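Local coordinates for protein putative mannose-1-phosphate guanylyl transferase (Thermus thermophilus, PDB 2CU2) that probably transfers a guanylyl group from GTP to mannose 1-phosphate, giving GDP-mannose and pyrophosphate, at residues A9-L19 / R24-F32; H110-A121 / V247-V256. One frame throughout, in Å; residues are numbered along the deposited sequence.

Contact 1. Residues A9-L19 / R24-F32; sequences AGGRGERLWPL and RPKPFLPLF. With SO4 (sulfate ion), chain B.
Leu-19 and Leu-29 lie flank to flank, their side chains running in opposite senses, and the CD2 methyl of Leu-19 lies 3.8 Å from CB of Leu-29. CG of Leu-19 stands anti to its own backbone N (chi1 -176°), which carries the branched end across to residues 29-31: the same CD2 also meets CD2 of Leu-31 at 3.6 Å, while CD1 reaches the ring of Pro-30. In return, CD2 of Leu-29 packs on the carbonyl O of Leu-19. Leu-16 touches two partners with CD1, the CD1 of Leu-29 and the aliphatic stem of Lys-26, which it crosses at an angle; the lysine chain then runs on, extended, to a salt bridge with Asp-109 and a hydrogen bond to the carbonyl of Asp-255. At the other end, CB of Ala-9 sits against CG of Pro-27, and CD of that ring lies 3.3 Å from Gly-10 O. One backbone bond crosses the contact, Lys-26 N to Gly-11 O (3.0 Å, nearly straight at 171°).

The glycine-rich GGRGERL run, together with the Pro-Lys-Pro of residues 25-27 that supplies Lys-26, matches the signature of sugar nucleotidyltransferases, a loop that in relatives handles the nucleotide phosphates. A sulfate, probably from the crystallisation liquor, occupies the turn: Glu-14 N gives to its O2, whereas backbone N and NE of Arg-15 both give to O4, the latter at 2.9 Å. The arginine bends at chi3 (-63°), laying the edge of its guanidinium on the ion, which Arg-327 also binds. Both segments belong to the long loop joining strand 3-8 to helix 37-45. Leu-37 and Leu-38 of that helix pack on the Lys-26 to Phe-32 side, and Trp-17 lies on helix 327-334 and strand 314-319.

Contact 2. Residues H110-A121 / V247-V256; sequences HYVGDDEAYREA and VLGRFPWDDV. With SO4 (sulfate ion), chain C.
Tyr-111 and Asp-254 form a hydrogen-bonded antiparallel pair: Tyr-111 N gives to Asp-254 O (2.7 Å, 174°) and Asp-254 N returns a longer bond to Tyr-111 O. Gly-113 N adds a third, to Pro-252 O. Between them Val-112 and Trp-253 make a non-hydrogen-bonded pair, with CA of Trp-253 3.2 Å from Tyr-111 O.

Apolar packing centres on Phe-251. Its CG occupies the crowded position between backbone N and carbonyl carbon (chi1 48°), which turns the ring under the start of helix 115-128. CD1 of Tyr-118 lies over one face, 3.7 Å from CZ of Phe-251; the two ring planes make an oblique 49°. CB of Ala-121 meets the ring at its edge, 4.0 Å from CE2 of Phe-251, and CG1 of Val-112 approaches CD1 of the same phenylalanine. Tyr-111 CB packs on CG2 of Val-256.

This is a two-stranded antiparallel ribbon within the GT-A-like nucleotidyltransferase domain, placed where strand 111-112 leads into the helix. Asp-114 is the N-cap: its OD1 accepts from Ala-117 N from above the carboxylate plane. Asp-254 OD1 accepts from Val-256 N with its anti lone pair, closing an Asx turn, and also pairs with Arg-264.

Among the rings, His-110 lies alongside Trp-253 and points the same way, its plane steeply inclined to the indole; a water links ND1 of His-110 to NE1 of Trp-253. CA of Asp-255 makes a CH-pi contact over a face of the imidazole. On the far side of the helix, Arg-119 NH2 holds a sulfate O1 at 2.7 Å.

Contact 1 is the more buried of the two and lies within one loop, between strand 3-8 and helix 37-45; contact 2 is partly exposed and joins strand 111-112 and helix 115-128 to strands 244-249 and 253-254, more than a hundred residues on. They share no helix or strand, though all four segments fall within the nucleotidyltransferase region. Leucine and proline packing with a single crossing backbone bond holds the first, while a short ribbon and aromatic rings hold the second. Each has a sulfate, gripped by backbone and arginine nitrogens in the loop of 9-19 but by Arg-119 in contact 2. They meet directly where Lys-26 reaches Asp-255 and where Phe-32 packs on Tyr-111.

Contact 1. Residues A9-L19 / R24-F32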
loop_
_atom_site.group_PDB
_atom_site.type_symbol
_atom_site.label_atom_id
_atom_site.label_comp_id
_atom_site.label_asym_id
_atom_site.label_seq_id
_atom_site.Cartn_x
_atom_site.Cartn_y
_atom_site.Cartn_z
ATOM N N ALA A 9 28.913 9.710 -1.373
ATOM C CA ALA A 9 27.622 9.094 -1.649
ATOM C C ALA A 9 27.638 7.607 -1.287
ATOM O O ALA A 9 28.416 6.818 -1.808
ATOM C CB ALA A 9 27.319 9.265 -3.139
ATOM N N GLY A 10 26.771 7.242 -0.325
ATOM C CA GLY A 10 26.727 5.849 0.108
ATOM C C GLY A 10 25.464 5.538 0.911
ATOM O O GLY A 10 24.534 6.327 1.006
ATOM N N GLY A 11 25.437 4.316 1.473
ATOM C CA GLY A 11 24.269 3.896 2.235
ATOM C C GLY A 11 23.278 3.130 1.357
ATOM O O GLY A 11 22.792 3.626 0.350
ATOM N N ARG A 12 22.956 1.871 1.625
ATOM C CA ARG A 12 21.881 1.149 0.955
ATOM C C ARG A 12 20.527 1.779 1.268
ATOM O O ARG A 12 19.634 1.798 0.425
ATOM C CB ARG A 12 21.854 -0.316 1.403
ATOM C CG ARG A 12 23.153 -1.078 1.203
ATOM C CD ARG A 12 23.038 -2.494 1.761
ATOM N NE ARG A 12 24.305 -3.220 1.684
ATOM C CZ ARG A 12 24.872 -3.619 0.550
ATOM N NH1 ARG A 12 24.282 -3.369 -0.614
ATOM N NH2 ARG A 12 26.035 -4.265 0.579
ATOM N N GLY A 13 20.382 2.290 2.489
ATOM C CA GLY A 13 19.123 2.888 2.891
ATOM C C GLY A 13 18.043 1.820 2.947
ATOM O O GLY A 13 16.950 1.999 2.409
ATOM N N GLU A 14 18.351 0.702 3.598
ATOM C CA GLU A 14 17.399 -0.397 3.713
ATOM C C GLU A 14 16.196 0.021 4.549
ATOM O O GLU A 14 15.102 -0.508 4.378
ATOM C CB GLU A 14 18.061 -1.618 4.351
ATOM C CG GLU A 14 19.373 -2.020 3.708
ATOM C CD GLU A 14 19.803 -3.425 4.101
ATOM O OE1 GLU A 14 19.669 -3.781 5.295
ATOM O OE2 GLU A 14 20.280 -4.170 3.215
ATOM N N ARG A 15 16.402 0.963 5.461
ATOM C CA ARG A 15 15.305 1.436 6.286
ATOM C C ARG A 15 14.332 2.244 5.442
ATOM O O ARG A 15 13.226 2.540 5.883
ATOM C CB ARG A 15 15.828 2.271 7.462
ATOM C CG ARG A 15 16.459 1.426 8.567
ATOM C CD ARG A 15 17.232 2.292 9.557
ATOM N NE ARG A 15 18.345 2.968 8.896
ATOM C CZ ARG A 15 19.112 3.899 9.461
ATOM N NH1 ARG A 15 18.904 4.281 10.717
ATOM N NH2 ARG A 15 20.087 4.459 8.757
ATOM N N LEU A 16 14.737 2.599 4.225
ATOM C CA LEU A 16 13.844 3.352 3.344
ATOM C C LEU A 16 13.199 2.492 2.256
ATOM O O LEU A 16 12.777 2.992 1.220
ATOM C CB LEU A 16 14.563 4.562 2.722
ATOM C CG LEU A 16 14.865 5.689 3.720
ATOM C CD1 LEU A 16 15.555 6.842 3.017
ATOM C CD2 LEU A 16 13.563 6.164 4.372
ATOM N N TRP A 17 13.121 1.188 2.502
ATOM C CA TRP A 17 12.467 0.270 1.571
ATOM C C TRP A 17 10.988 0.680 1.647
ATOM O O TRP A 17 10.513 1.080 2.715
ATOM C CB TRP A 17 12.641 -1.173 2.064
ATOM C CG TRP A 17 11.985 -2.208 1.189
ATOM C CD1 TRP A 17 12.564 -2.904 0.159
ATOM C CD2 TRP A 17 10.614 -2.620 1.230
ATOM N NE1 TRP A 17 11.632 -3.725 -0.441
ATOM C CE2 TRP A 17 10.429 -3.571 0.194
ATOM C CE3 TRP A 17 9.522 -2.279 2.038
ATOM C CZ2 TRP A 17 9.190 -4.182 -0.053
ATOM C CZ3 TRP A 17 8.294 -2.883 1.792
ATOM C CH2 TRP A 17 8.139 -3.825 0.754
ATOM N N PRO A 18 10.230 0.564 0.541
ATOM C CA PRO A 18 10.546 0.090 -0.808
ATOM C C PRO A 18 11.154 1.120 -1.753
ATOM O O PRO A 18 11.425 0.803 -2.914
ATOM C CB PRO A 18 9.193 -0.370 -1.314
ATOM C CG PRO A 18 8.317 0.731 -0.812
ATOM C CD PRO A 18 8.798 0.906 0.630
ATOM N N LEU A 19 11.350 2.348 -1.281
ATOM C CA LEU A 19 11.907 3.383 -2.143
ATOM C C LEU A 19 13.338 3.073 -2.552
ATOM O O LEU A 19 13.712 3.268 -3.707
ATOM C CB LEU A 19 11.845 4.752 -1.465
ATOM C CG LEU A 19 12.330 5.921 -2.329
ATOM C CD1 LEU A 19 11.432 6.069 -3.545
ATOM C CD2 LEU A 19 12.331 7.200 -1.507
ATOM N N ARG A 24 19.978 1.351 -6.503
ATOM C CA ARG A 24 19.627 2.723 -6.169
ATOM C C ARG A 24 19.794 2.990 -4.673
ATOM O O ARG A 24 18.887 2.791 -3.874
ATOM C CB ARG A 24 18.172 2.955 -6.581
ATOM C CG ARG A 24 17.969 4.306 -7.265
ATOM C CD ARG A 24 18.585 4.340 -8.668
ATOM N NE ARG A 24 17.553 4.597 -9.677
ATOM C CZ ARG A 24 17.895 4.429 -10.967
ATOM N NH1 ARG A 24 19.119 4.044 -11.286
ATOM N NH2 ARG A 24 16.989 4.650 -11.925
ATOM N N PRO A 25 21.024 3.411 -4.314
ATOM C CA PRO A 25 21.361 3.741 -2.938
ATOM C C PRO A 25 20.621 4.992 -2.457
ATOM O O PRO A 25 19.984 5.709 -3.218
ATOM C CB PRO A 25 22.872 3.959 -2.864
ATOM C CG PRO A 25 23.473 3.553 -4.209
ATOM C CD PRO A 25 22.188 3.599 -5.161
ATOM N N LYS A 26 20.707 5.222 -1.133
ATOM C CA LYS A 26 19.900 6.271 -0.502
ATOM C C LYS A 26 20.008 7.625 -1.226
ATOM O O LYS A 26 19.025 8.315 -1.460
ATOM C CB LYS A 26 20.362 6.418 0.948
ATOM C CG LYS A 26 19.861 7.715 1.589
ATOM C CD LYS A 26 19.672 7.580 3.100
ATOM C CE LYS A 26 19.708 8.932 3.819
ATOM N NZ LYS A 26 20.105 8.739 5.213
ATOM N N PRO A 27 21.255 8.024 -1.541
ATOM C CA PRO A 27 21.522 9.351 -2.095
ATOM C C PRO A 27 20.789 9.591 -3.420
ATOM O O PRO A 27 20.679 10.708 -3.906
ATOM C CB PRO A 27 23.030 9.472 -2.301
ATOM C CG PRO A 27 23.703 8.312 -1.574
ATOM C CD PRO A 27 22.494 7.277 -1.420
ATOM N N PHE A 28 20.338 8.487 -4.042
ATOM C CA PHE A 28 19.726 8.622 -5.360
ATOM C C PHE A 28 18.202 8.478 -5.357
ATOM O O PHE A 28 17.577 8.135 -6.353
ATOM C CB PHE A 28 20.383 7.617 -6.308
ATOM C CG PHE A 28 21.872 7.790 -6.301
ATOM C CD1 PHE A 28 22.457 8.735 -7.135
ATOM C CD2 PHE A 28 22.660 6.953 -5.529
ATOM C CE1 PHE A 28 23.837 8.840 -7.196
ATOM C CE2 PHE A 28 24.046 7.064 -5.595
ATOM C CZ PHE A 28 24.638 8.007 -6.425
ATOM N N LEU A 29 17.602 8.715 -4.174
ATOM C CA LEU A 29 16.157 8.580 -4.068
ATOM C C LEU A 29 15.388 9.900 -4.168
ATOM O O LEU A 29 15.725 10.895 -3.538
ATOM C CB LEU A 29 15.900 7.907 -2.718
ATOM C CG LEU A 29 16.663 6.584 -2.583
ATOM C CD1 LEU A 29 16.450 5.920 -1.220
ATOM C CD2 LEU A 29 16.250 5.554 -3.632
ATOM N N PRO A 30 14.318 9.934 -4.987
ATOM C CA PRO A 30 13.521 11.143 -5.155
ATOM C C PRO A 30 12.640 11.394 -3.935
ATOM O O PRO A 30 11.603 10.775 -3.743
ATOM C CB PRO A 30 12.646 10.957 -6.392
ATOM C CG PRO A 30 12.501 9.459 -6.621
ATOM C CD PRO A 30 13.784 8.887 -5.852
ATOM N N LEU A 31 13.103 12.323 -3.071
ATOM C CA LEU A 31 12.421 12.528 -1.794
ATOM C C LEU A 31 11.750 13.904 -1.689
ATOM O O LEU A 31 10.621 14.111 -2.112
ATOM C CB LEU A 31 13.447 12.359 -0.675
ATOM C CG LEU A 31 13.600 10.901 -0.237
ATOM C CD1 LEU A 31 14.668 10.724 0.843
ATOM C CD2 LEU A 31 12.311 10.315 0.337
ATOM N N PHE A 32 12.473 14.854 -1.056
ATOM C CA PHE A 32 11.907 16.178 -0.796
ATOM C C PHE A 32 11.895 17.065 -2.050
ATOM O O PHE A 32 12.887 17.206 -2.753
ATOM C CB PHE A 32 12.736 16.843 0.304
ATOM C CG PHE A 32 12.730 15.985 1.535
ATOM C CD1 PHE A 32 11.561 15.857 2.276
ATOM C CD2 PHE A 32 13.886 15.335 1.931
ATOM C CE1 PHE A 32 11.555 15.071 3.420
ATOM C CE2 PHE A 32 13.871 14.547 3.080
ATOM C CZ PHE A 32 12.708 14.412 3.827
HETATM S S SO4 B . 20.500 1.321 6.592
HETATM O O1 SO4 B . 20.298 0.155 7.496
HETATM O O2 SO4 B . 21.066 0.857 5.296
HETATM O O3 SO4 B . 21.441 2.284 7.228
HETATM O O4 SO4 B . 19.193 1.996 6.345
#

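Contact 2. Residues H110-A121 / V247-V256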
loop_
_atom_site.group_PDB
_atom_site.type_symbol
_atom_site.label_atom_id
_atom_site.label_comp_id
_atom_site.label_asym_id
_atom_site.label_seq_id
_atom_site.Cartn_x
_atom_site.Cartn_y
_atom_site.Cartn_z
ATOM N N HIS A 110 22.005 13.685 3.396
ATOM C CA HIS A 110 21.406 14.446 4.490
ATOM C C HIS A 110 20.436 15.519 3.973
ATOM O O HIS A 110 20.508 15.960 2.833
ATOM C CB HIS A 110 22.535 15.110 5.284
ATOM C CG HIS A 110 23.259 14.072 6.100
ATOM N ND1 HIS A 110 24.205 14.375 7.023
ATOM C CD2 HIS A 110 23.115 12.680 6.053
ATOM C CE1 HIS A 110 24.620 13.194 7.520
ATOM N NE2 HIS A 110 23.984 12.163 6.958
ATOM N N TYR A 111 19.486 15.909 4.838
ATOM C CA TYR A 111 18.593 17.004 4.475
ATOM C C TYR A 111 19.019 18.311 5.147
ATOM O O TYR A 111 19.346 18.356 6.325
ATOM C CB TYR A 111 17.176 16.636 4.907
ATOM C CG TYR A 111 16.305 17.838 4.816
ATOM C CD1 TYR A 111 15.766 18.211 3.589
ATOM C CD2 TYR A 111 16.080 18.634 5.939
ATOM C CE1 TYR A 111 14.999 19.362 3.484
ATOM C CE2 TYR A 111 15.322 19.790 5.834
ATOM C CZ TYR A 111 14.785 20.156 4.613
ATOM O OH TYR A 111 14.020 21.300 4.503
ATOM N N VAL A 112 19.016 19.383 4.363
ATOM C CA VAL A 112 19.380 20.712 4.835
ATOM C C VAL A 112 18.253 21.632 4.372
ATOM O O VAL A 112 17.881 21.622 3.200
ATOM C CB VAL A 112 20.723 21.162 4.230
ATOM C CG1 VAL A 112 20.992 22.628 4.573
ATOM C CG2 VAL A 112 21.848 20.267 4.772
ATOM N N GLY A 113 17.696 22.409 5.290
ATOM C CA GLY A 113 16.593 23.275 4.921
ATOM C C GLY A 113 16.917 24.736 4.671
ATOM O O GLY A 113 16.004 25.546 4.528
ATOM N N ASP A 114 18.199 25.080 4.611
ATOM C CA ASP A 114 18.604 26.472 4.372
ATOM C C ASP A 114 19.975 26.446 3.705
ATOM O O ASP A 114 21.002 26.451 4.382
ATOM C CB ASP A 114 18.686 27.234 5.697
ATOM C CG ASP A 114 18.789 28.739 5.503
ATOM O OD1 ASP A 114 19.331 29.178 4.468
ATOM O OD2 ASP A 114 18.339 29.488 6.399
ATOM N N ASP A 115 19.981 26.420 2.377
ATOM C CA ASP A 115 21.218 26.357 1.615
ATOM C C ASP A 115 22.204 27.479 1.923
ATOM O O ASP A 115 23.409 27.236 2.056
ATOM C CB ASP A 115 20.904 26.335 0.117
ATOM C CG ASP A 115 20.132 25.094 -0.295
ATOM O OD1 ASP A 115 19.743 24.312 0.596
ATOM O OD2 ASP A 115 19.911 24.901 -1.510
ATOM N N GLU A 116 21.698 28.702 2.043
ATOM C CA GLU A 116 22.566 29.837 2.332
ATOM C C GLU A 116 23.217 29.697 3.697
ATOM O O GLU A 116 24.425 29.870 3.831
ATOM C CB GLU A 116 21.785 31.156 2.256
ATOM C CG GLU A 116 21.304 31.509 0.852
ATOM C CD GLU A 116 19.899 30.993 0.551
ATOM O OE1 GLU A 116 19.447 30.036 1.226
ATOM O OE2 GLU A 116 19.241 31.550 -0.362
ATOM N N ALA A 117 22.424 29.379 4.711
ATOM C CA ALA A 117 22.967 29.222 6.053
ATOM C C ALA A 117 23.941 28.043 6.071
ATOM O O ALA A 117 24.904 28.036 6.833
ATOM C CB ALA A 117 21.839 28.998 7.057
ATOM N N TYR A 118 23.689 27.058 5.216
ATOM C CA TYR A 118 24.545 25.882 5.129
ATOM C C TYR A 118 25.905 26.309 4.579
ATOM O O TYR A 118 26.952 25.947 5.127
ATOM C CB TYR A 118 23.913 24.842 4.202
ATOM C CG TYR A 118 24.721 23.569 4.053
ATOM C CD1 TYR A 118 24.455 22.448 4.842
ATOM C CD2 TYR A 118 25.733 23.475 3.091
ATOM C CE1 TYR A 118 25.169 21.259 4.675
ATOM C CE2 TYR A 118 26.454 22.294 2.911
ATOM C CZ TYR A 118 26.167 21.189 3.705
ATOM O OH TYR A 118 26.874 20.020 3.521
ATOM N N ARG A 119 25.887 27.086 3.499
ATOM C CA ARG A 119 27.132 27.558 2.906
ATOM C C ARG A 119 27.890 28.460 3.871
ATOM O O ARG A 119 29.104 28.353 3.998
ATOM C CB ARG A 119 26.863 28.300 1.598
ATOM C CG ARG A 119 26.487 27.379 0.448
ATOM C CD ARG A 119 26.505 28.131 -0.876
ATOM N NE ARG A 119 25.388 29.063 -1.000
ATOM C CZ ARG A 119 24.160 28.720 -1.382
ATOM N NH1 ARG A 119 23.872 27.456 -1.683
ATOM N NH2 ARG A 119 23.213 29.651 -1.469
ATOM N N GLU A 120 27.174 29.337 4.568
ATOM C CA GLU A 120 27.824 30.239 5.511
ATOM C C GLU A 120 28.547 29.441 6.593
ATOM O O GLU A 120 29.653 29.802 7.002
ATOM C CB GLU A 120 26.797 31.207 6.113
ATOM C CG GLU A 120 26.424 32.324 5.140
ATOM C CD GLU A 120 25.318 33.234 5.646
ATOM O OE1 GLU A 120 24.762 32.960 6.732
ATOM O OE2 GLU A 120 24.995 34.220 4.945
ATOM N N ALA A 121 27.941 28.342 7.037
ATOM C CA ALA A 121 28.569 27.495 8.053
ATOM C C ALA A 121 29.840 26.838 7.497
ATOM O O ALA A 121 30.861 26.751 8.188
ATOM C CB ALA A 121 27.593 26.420 8.521
ATOM N N VAL A 247 31.970 24.383 14.288
ATOM C CA VAL A 247 31.038 25.413 13.846
ATOM C C VAL A 247 29.585 24.949 13.975
ATOM O O VAL A 247 29.198 23.878 13.531
ATOM C CB VAL A 247 31.353 25.752 12.388
ATOM C CG1 VAL A 247 30.384 26.819 11.881
ATOM C CG2 VAL A 247 32.771 26.278 12.277
ATOM N N LEU A 248 28.776 25.789 14.650
ATOM C CA LEU A 248 27.375 25.438 14.835
ATOM C C LEU A 248 26.510 25.910 13.664
ATOM O O LEU A 248 26.399 27.091 13.364
ATOM C CB LEU A 248 26.886 26.094 16.129
ATOM C CG LEU A 248 27.433 25.413 17.385
ATOM C CD1 LEU A 248 26.715 25.874 18.654
ATOM C CD2 LEU A 248 27.300 23.892 17.344
ATOM N N GLY A 249 25.914 24.926 12.965
ATOM C CA GLY A 249 24.973 25.263 11.903
ATOM C C GLY A 249 23.565 25.454 12.471
ATOM O O GLY A 249 23.108 24.721 13.338
ATOM N N ARG A 250 22.882 26.510 11.987
ATOM C CA ARG A 250 21.564 26.817 12.538
ATOM C C ARG A 250 20.445 26.571 11.525
ATOM O O ARG A 250 19.295 26.945 11.721
ATOM C CB ARG A 250 21.562 28.282 12.965
ATOM C CG ARG A 250 22.750 28.635 13.856
ATOM C CD ARG A 250 22.421 29.788 14.808
ATOM N NE ARG A 250 23.559 30.071 15.685
ATOM C CZ ARG A 250 23.736 29.262 16.745
ATOM N NH1 ARG A 250 22.910 28.252 16.955
ATOM N NH2 ARG A 250 24.758 29.477 17.580
ATOM N N PHE A 251 20.798 25.908 10.410
ATOM C CA PHE A 251 19.769 25.459 9.487
ATOM C C PHE A 251 19.151 24.126 9.911
ATOM O O PHE A 251 19.744 23.346 10.644
ATOM C CB PHE A 251 20.415 25.316 8.110
ATOM C CG PHE A 251 21.697 24.546 8.229
ATOM C CD1 PHE A 251 21.660 23.160 8.339
ATOM C CD2 PHE A 251 22.908 25.218 8.252
ATOM C CE1 PHE A 251 22.843 22.449 8.475
ATOM C CE2 PHE A 251 24.091 24.496 8.387
ATOM C CZ PHE A 251 24.063 23.112 8.497
ATOM N N PRO A 252 17.905 23.900 9.454
ATOM C CA PRO A 252 17.245 22.625 9.669
ATOM C C PRO A 252 18.065 21.479 9.069
ATOM O O PRO A 252 18.604 21.571 7.974
ATOM C CB PRO A 252 15.867 22.693 9.012
ATOM C CG PRO A 252 15.564 24.181 8.857
ATOM C CD PRO A 252 17.033 24.806 8.720
ATOM N N TRP A 253 18.180 20.393 9.856
ATOM C CA TRP A 253 19.046 19.309 9.407
ATOM C C TRP A 253 18.592 17.942 9.934
ATOM O O TRP A 253 18.260 17.762 11.098
ATOM C CB TRP A 253 20.469 19.608 9.884
ATOM C CG TRP A 253 21.357 18.460 9.602
ATOM C CD1 TRP A 253 22.114 18.242 8.428
ATOM C CD2 TRP A 253 21.665 17.365 10.498
ATOM N NE1 TRP A 253 22.874 17.119 8.499
ATOM C CE2 TRP A 253 22.594 16.528 9.833
ATOM C CE3 TRP A 253 21.236 17.029 11.780
ATOM C CZ2 TRP A 253 23.075 15.390 10.461
ATOM C CZ3 TRP A 253 21.717 15.891 12.408
ATOM C CH2 TRP A 253 22.639 15.065 11.741
ATOM N N ASP A 254 18.546 16.970 9.003
ATOM C CA ASP A 254 18.208 15.599 9.377
ATOM C C ASP A 254 18.996 14.606 8.516
ATOM O O ASP A 254 19.253 14.832 7.344
ATOM C CB ASP A 254 16.708 15.400 9.148
ATOM C CG ASP A 254 16.178 14.350 10.116
ATOM O OD1 ASP A 254 16.499 13.176 9.922
ATOM O OD2 ASP A 254 15.441 14.710 11.032
ATOM N N ASP A 255 19.424 13.498 9.142
ATOM C CA ASP A 255 20.181 12.525 8.365
ATOM C C ASP A 255 19.274 11.687 7.453
ATOM O O ASP A 255 19.726 10.958 6.578
ATOM C CB ASP A 255 21.000 11.644 9.319
ATOM C CG ASP A 255 20.133 10.558 9.945
ATOM O OD1 ASP A 255 20.687 9.504 10.265
ATOM O OD2 ASP A 255 18.945 10.783 10.145
ATOM N N VAL A 256 17.952 11.814 7.693
ATOM C CA VAL A 256 16.977 11.048 6.914
ATOM C C VAL A 256 17.226 9.539 6.975
ATOM O O VAL A 256 17.253 8.843 5.969
ATOM C CB VAL A 256 17.013 11.523 5.460
ATOM C CG1 VAL A 256 15.776 11.014 4.725
ATOM C CG2 VAL A 256 17.044 13.041 5.402
HETATM S S SO4 C . 25.243 32.599 -1.098
HETATM O O1 SO4 C . 24.148 32.111 -1.868
HETATM O O2 SO4 C . 25.422 34.001 -0.949
HETATM O O3 SO4 C . 26.552 32.037 -1.715
HETATM O O4 SO4 C . 25.239 32.051 0.244
HETATM O O HOH W 1 25.338 17.030 6.542
HETATM O O HOH W 2 24.329 28.343 9.575
#